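Local coordinates for protein transcriptional regulator, IclR family (Ruegeria sp. TM1040, PDB 3R4K) that probably regulates transcription by binding DNA through an N-terminal helix-turn-helix domain, with a C-terminal domain that in relatives senses small effector molecules, at residues H99-H113 with M125-G139. Sequence-based numbering, arbitrary orientation.
Sequences HLSLLQGEQLASLSH and MEDAEVLTFHGTASG
Selenomethionine Met125 lies between two histidines of the facing hairpin. Its SE sits over one face of the His99 ring, 3.8 Å from the centroid, in a sulfur-aromatic contact. At the base of the side chain, CB lies over a face of the His113 ring, a CH-pi contact. Chi1 (-40°) and a bend at chi2 (-130°) carry SE on to His99. On its edge, His113 gives ND1-H to Asp127 OD1 at 2.9 Å. The donor comes from above the carboxylate plane, and ring and carboxylate planes stand 55° apart. Asp127 OD2 reaches His113 N only through a water. His99 ND1 also makes a weak hydrogen bond to Ser110 OG.

Further along, Leu131 N bonds Leu108 O at 2.9 Å, Ser110 N bonds Glu129 O, and Ala128 N reaches Ser110 O at 2.7 Å. Leu131 CD2 lies against the backbone of strand 107-114, 3.4 Å from Ser110 N, and also touches Ser101 CB. With CG turned away from the backbone N, Leu108 sends CD2 to the start of helix 137-143, at Ser138 and Gly139. Phe133 presents its ring edge to Leu103 CD2, at 3.8 Å from CZ, and Phe150 meets it edge-to-face. Thr136 OG1 accepts from Gly139 N as the N-cap of helix 137-143. The weakly bonded strand 129-131 forms an irregular antiparallel edge beside strand 107-114, in the sheet of the GAF-like IclR C-terminal domain.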
loop_
_atom_site.group_PDB
_atom_site.type_symbol
_atom_site.label_atom_id
_atom_site.label_comp_id
_atom_site.label_asym_id
_atom_site.label_seq_id
_atom_site.Cartn_x
_atom_site.Cartn_y
_atom_site.Cartn_z
ATOM N N HIS A 99 -4.798 22.168 -7.345
ATOM C CA HIS A 99 -3.572 21.389 -7.450
ATOM C C HIS A 99 -3.341 20.487 -6.247
ATOM O O HIS A 99 -3.731 20.805 -5.121
ATOM C CB HIS A 99 -2.327 22.258 -7.722
ATOM C CG HIS A 99 -2.004 23.279 -6.684
ATOM N ND1 HIS A 99 -0.929 23.113 -5.819
ATOM C CD2 HIS A 99 -2.571 24.489 -6.459
ATOM C CE1 HIS A 99 -0.908 24.201 -5.065
ATOM N NE2 HIS A 99 -1.876 25.063 -5.420
ATOM N N LEU A 100 -2.724 19.333 -6.516
ATOM C CA LEU A 100 -2.340 18.351 -5.520
ATOM C C LEU A 100 -0.830 18.381 -5.382
ATOM O O LEU A 100 -0.099 18.275 -6.370
ATOM C CB LEU A 100 -2.845 16.932 -5.882
ATOM C CG LEU A 100 -2.420 15.774 -4.947
ATOM C CD1 LEU A 100 -3.021 15.912 -3.530
ATOM C CD2 LEU A 100 -2.719 14.407 -5.592
ATOM N N SER A 101 -0.362 18.571 -4.155
ATOM C CA SER A 101 1.067 18.566 -3.864
ATOM C C SER A 101 1.352 17.402 -2.926
ATOM O O SER A 101 0.512 17.057 -2.074
ATOM C CB SER A 101 1.528 19.903 -3.292
ATOM O OG SER A 101 0.816 20.231 -2.114
ATOM N N LEU A 102 2.497 16.735 -3.146
ATOM C CA LEU A 102 2.856 15.567 -2.344
ATOM C C LEU A 102 4.209 15.714 -1.712
ATOM O O LEU A 102 5.110 16.319 -2.289
ATOM C CB LEU A 102 2.845 14.279 -3.186
ATOM C CG LEU A 102 1.533 13.839 -3.801
ATOM C CD1 LEU A 102 1.772 12.724 -4.809
ATOM C CD2 LEU A 102 0.537 13.391 -2.739
ATOM N N LEU A 103 4.368 15.104 -0.535
ATOM C CA LEU A 103 5.649 15.067 0.151
ATOM C C LEU A 103 6.592 14.142 -0.613
ATOM O O LEU A 103 6.258 12.982 -0.867
ATOM C CB LEU A 103 5.495 14.613 1.607
ATOM C CG LEU A 103 5.071 15.685 2.603
ATOM C CD1 LEU A 103 4.686 15.068 3.916
ATOM C CD2 LEU A 103 6.169 16.687 2.825
ATOM N N GLN A 104 7.718 14.693 -1.069
ATOM C CA GLN A 104 8.742 13.941 -1.786
ATOM C C GLN A 104 9.980 14.029 -0.920
ATOM O O GLN A 104 10.846 14.890 -1.109
ATOM C CB GLN A 104 8.940 14.462 -3.223
ATOM C CG GLN A 104 8.073 13.742 -4.264
ATOM C CD GLN A 104 8.531 14.007 -5.687
ATOM O OE1 GLN A 104 7.881 14.729 -6.452
ATOM N NE2 GLN A 104 9.660 13.419 -6.082
ATOM N N GLY A 105 9.984 13.185 0.101
ATOM C CA GLY A 105 11.025 13.171 1.115
ATOM C C GLY A 105 10.751 14.270 2.116
ATOM O O GLY A 105 9.707 14.265 2.777
ATOM N N GLU A 106 11.662 15.243 2.187
ATOM C CA GLU A 106 11.536 16.375 3.097
ATOM C C GLU A 106 10.970 17.637 2.398
ATOM O O GLU A 106 10.807 18.670 3.061
ATOM C CB GLU A 106 12.882 16.674 3.778
ATOM C CG GLU A 106 13.056 15.863 5.052
ATOM C CD GLU A 106 14.079 16.360 6.053
ATOM O OE1 GLU A 106 14.988 17.135 5.670
ATOM O OE2 GLU A 106 13.988 15.930 7.224
ATOM N N GLN A 107 10.609 17.553 1.102
ATOM C CA GLN A 107 10.031 18.701 0.397
ATOM C C GLN A 107 8.605 18.408 -0.098
ATOM O O GLN A 107 8.191 17.248 -0.201
ATOM C CB GLN A 107 10.928 19.171 -0.762
ATOM C CG GLN A 107 11.117 18.156 -1.895
ATOM C CD GLN A 107 11.841 18.734 -3.093
ATOM O OE1 GLN A 107 12.754 19.570 -2.975
ATOM N NE2 GLN A 107 11.464 18.266 -4.277
ATOM N N LEU A 108 7.862 19.482 -0.383
ATOM C CA LEU A 108 6.491 19.422 -0.882
ATOM C C LEU A 108 6.460 19.899 -2.354
ATOM O O LEU A 108 6.829 21.047 -2.647
ATOM C CB LEU A 108 5.560 20.256 0.018
ATOM C CG LEU A 108 4.079 20.234 -0.329
ATOM C CD1 LEU A 108 3.434 18.897 0.040
ATOM C CD2 LEU A 108 3.363 21.379 0.348
ATOM N N ALA A 109 6.071 18.999 -3.277
ATOM C CA ALA A 109 6.059 19.284 -4.718
ATOM C C ALA A 109 4.662 19.167 -5.360
ATOM O O ALA A 109 3.989 18.157 -5.155
ATOM C CB ALA A 109 7.021 18.342 -5.427
ATOM N N SER A 110 4.234 20.204 -6.130
ATOM C CA SER A 110 2.945 20.198 -6.828
ATOM C C SER A 110 3.096 19.247 -7.996
ATOM O O SER A 110 3.958 19.468 -8.848
ATOM C CB SER A 110 2.528 21.598 -7.273
ATOM O OG SER A 110 1.154 21.628 -7.620
ATOM N N LEU A 111 2.329 18.142 -7.998
ATOM C CA LEU A 111 2.526 17.109 -9.005
ATOM C C LEU A 111 1.360 16.899 -9.992
ATOM O O LEU A 111 1.563 16.270 -11.031
ATOM C CB LEU A 111 2.893 15.807 -8.293
ATOM C CG LEU A 111 4.302 15.871 -7.624
ATOM C CD1 LEU A 111 4.512 14.730 -6.645
ATOM C CD2 LEU A 111 5.452 16.003 -8.675
ATOM N N SER A 112 0.186 17.467 -9.715
ATOM C CA SER A 112 -0.968 17.400 -10.617
ATOM C C SER A 112 -1.816 18.628 -10.380
ATOM O O SER A 112 -1.885 19.113 -9.245
ATOM C CB SER A 112 -1.774 16.103 -10.466
ATOM O OG SER A 112 -2.439 15.983 -9.228
ATOM N N HIS A 113 -2.382 19.184 -11.461
ATOM C CA HIS A 113 -3.233 20.364 -11.381
ATOM C C HIS A 113 -4.318 20.309 -12.436
ATOM O O HIS A 113 -4.229 19.537 -13.391
ATOM C CB HIS A 113 -2.409 21.666 -11.524
ATOM C CG HIS A 113 -1.790 21.853 -12.874
ATOM N ND1 HIS A 113 -0.500 21.409 -13.144
ATOM C CD2 HIS A 113 -2.307 22.411 -14.002
ATOM C CE1 HIS A 113 -0.270 21.720 -14.416
ATOM N NE2 HIS A 113 -1.336 22.310 -14.983
HETATM N N MSE A 125 0.265 27.101 -13.349
HETATM C CA MSE A 125 1.200 26.195 -12.695
HETATM C C MSE A 125 2.009 25.377 -13.674
HETATM O O MSE A 125 1.697 25.279 -14.869
HETATM C CB MSE A 125 0.444 25.202 -11.816
HETATM C CG MSE A 125 -0.695 25.803 -11.088
HETATM SE SE MSE A 125 -0.581 25.357 -9.279
HETATM C CE MSE A 125 1.147 26.210 -8.715
ATOM N N GLU A 126 3.018 24.716 -13.110
ATOM C CA GLU A 126 3.889 23.748 -13.750
ATOM C C GLU A 126 4.047 22.617 -12.764
ATOM O O GLU A 126 4.148 22.866 -11.546
ATOM C CB GLU A 126 5.236 24.374 -14.132
ATOM C CG GLU A 126 5.802 23.836 -15.432
ATOM C CD GLU A 126 7.128 24.452 -15.826
ATOM O OE1 GLU A 126 8.119 23.696 -15.944
ATOM O OE2 GLU A 126 7.177 25.688 -16.027
ATOM N N ASP A 127 3.985 21.369 -13.246
ATOM C CA ASP A 127 4.141 20.250 -12.322
ATOM C C ASP A 127 5.610 20.137 -11.924
ATOM O O ASP A 127 6.488 20.590 -12.668
ATOM C CB ASP A 127 3.577 18.949 -12.910
ATOM C CG ASP A 127 2.057 18.938 -12.971
ATOM O OD1 ASP A 127 1.413 19.567 -12.080
ATOM O OD2 ASP A 127 1.507 18.299 -13.898
ATOM N N ALA A 128 5.853 19.614 -10.715
ATOM C CA ALA A 128 7.148 19.439 -10.043
ATOM C C ALA A 128 7.652 20.774 -9.445
ATOM O O ALA A 128 8.829 20.888 -9.083
ATOM C CB ALA A 128 8.195 18.822 -10.973
ATOM N N GLU A 129 6.751 21.763 -9.291
ATOM C CA GLU A 129 7.076 23.024 -8.637
ATOM C C GLU A 129 7.178 22.766 -7.119
ATOM O O GLU A 129 6.302 22.122 -6.538
ATOM C CB GLU A 129 6.019 24.092 -8.976
ATOM C CG GLU A 129 6.289 25.448 -8.346
ATOM C CD GLU A 129 5.705 26.643 -9.078
ATOM O OE1 GLU A 129 4.498 26.622 -9.424
ATOM O OE2 GLU A 129 6.456 27.627 -9.268
ATOM N N VAL A 130 8.262 23.217 -6.497
ATOM C CA VAL A 130 8.492 23.019 -5.060
ATOM C C VAL A 130 7.831 24.172 -4.294
ATOM O O VAL A 130 8.046 25.344 -4.617
ATOM C CB VAL A 130 9.995 22.844 -4.719
ATOM C CG1 VAL A 130 10.209 22.662 -3.212
ATOM C CG2 VAL A 130 10.588 21.659 -5.488
ATOM N N LEU A 131 6.999 23.823 -3.310
ATOM C CA LEU A 131 6.257 24.775 -2.492
ATOM C C LEU A 131 6.917 24.926 -1.135
ATOM O O LEU A 131 7.479 23.955 -0.596
ATOM C CB LEU A 131 4.792 24.336 -2.307
ATOM C CG LEU A 131 3.948 23.949 -3.537
ATOM C CD1 LEU A 131 4.297 24.714 -4.815
ATOM C CD2 LEU A 131 3.911 22.532 -3.728
ATOM N N THR A 132 6.875 26.144 -0.581
ATOM C CA THR A 132 7.458 26.382 0.736
ATOM C C THR A 132 6.458 25.897 1.804
ATOM O O THR A 132 5.246 25.918 1.566
ATOM C CB THR A 132 7.847 27.860 0.907
ATOM O OG1 THR A 132 6.676 28.672 0.862
ATOM C CG2 THR A 132 8.850 28.338 -0.142
ATOM N N PHE A 133 6.964 25.451 2.962
ATOM C CA PHE A 133 6.090 25.003 4.041
ATOM C C PHE A 133 5.435 26.187 4.755
ATOM O O PHE A 133 4.310 26.078 5.242
ATOM C CB PHE A 133 6.854 24.133 5.048
ATOM C CG PHE A 133 7.083 22.717 4.568
ATOM C CD1 PHE A 133 6.023 21.816 4.467
ATOM C CD2 PHE A 133 8.353 22.282 4.217
ATOM C CE1 PHE A 133 6.232 20.517 4.000
ATOM C CE2 PHE A 133 8.563 20.972 3.768
ATOM C CZ PHE A 133 7.502 20.104 3.656
ATOM N N HIS A 134 6.134 27.324 4.793
ATOM C CA HIS A 134 5.677 28.515 5.495
ATOM C C HIS A 134 4.949 29.532 4.590
ATOM O O HIS A 134 4.167 30.330 5.107
ATOM C CB HIS A 134 6.879 29.192 6.190
ATOM C CG HIS A 134 7.907 29.730 5.242
ATOM N ND1 HIS A 134 8.802 28.896 4.589
ATOM C CD2 HIS A 134 8.151 31.009 4.870
ATOM C CE1 HIS A 134 9.546 29.696 3.833
ATOM N NE2 HIS A 134 9.189 30.974 3.968
ATOM N N GLY A 135 5.215 29.515 3.280
ATOM C CA GLY A 135 4.648 30.497 2.359
ATOM C C GLY A 135 3.459 30.083 1.517
ATOM O O GLY A 135 2.928 30.899 0.756
ATOM N N THR A 136 3.034 28.817 1.624
ATOM C CA THR A 136 1.884 28.333 0.848
ATOM C C THR A 136 0.820 27.780 1.789
ATOM O O THR A 136 1.161 27.299 2.873
ATOM C CB THR A 136 2.296 27.245 -0.190
ATOM O OG1 THR A 136 2.786 26.082 0.477
ATOM C CG2 THR A 136 3.318 27.720 -1.188
ATOM N N ALA A 137 -0.456 27.798 1.357
ATOM C CA ALA A 137 -1.556 27.194 2.108
ATOM C C ALA A 137 -1.321 25.675 2.181
ATOM O O ALA A 137 -1.502 25.081 3.241
ATOM C CB ALA A 137 -2.888 27.511 1.439
ATOM N N SER A 138 -0.843 25.072 1.058
ATOM C CA SER A 138 -0.513 23.645 0.943
ATOM C C SER A 138 0.561 23.263 1.961
ATOM O O SER A 138 0.385 22.277 2.681
ATOM C CB SER A 138 -0.062 23.295 -0.474
ATOM O OG SER A 138 -1.050 23.663 -1.419
ATOM N N GLY A 139 1.614 24.075 2.047
ATOM C CA GLY A 139 2.708 23.885 2.993
ATOM C C GLY A 139 2.263 23.957 4.440
ATOM O O GLY A 139 2.680 23.127 5.257
HETATM O O HOH W 1 -1.418 17.986 -14.276
HETATM O O HOH W 2 -0.049 24.266 -17.260
#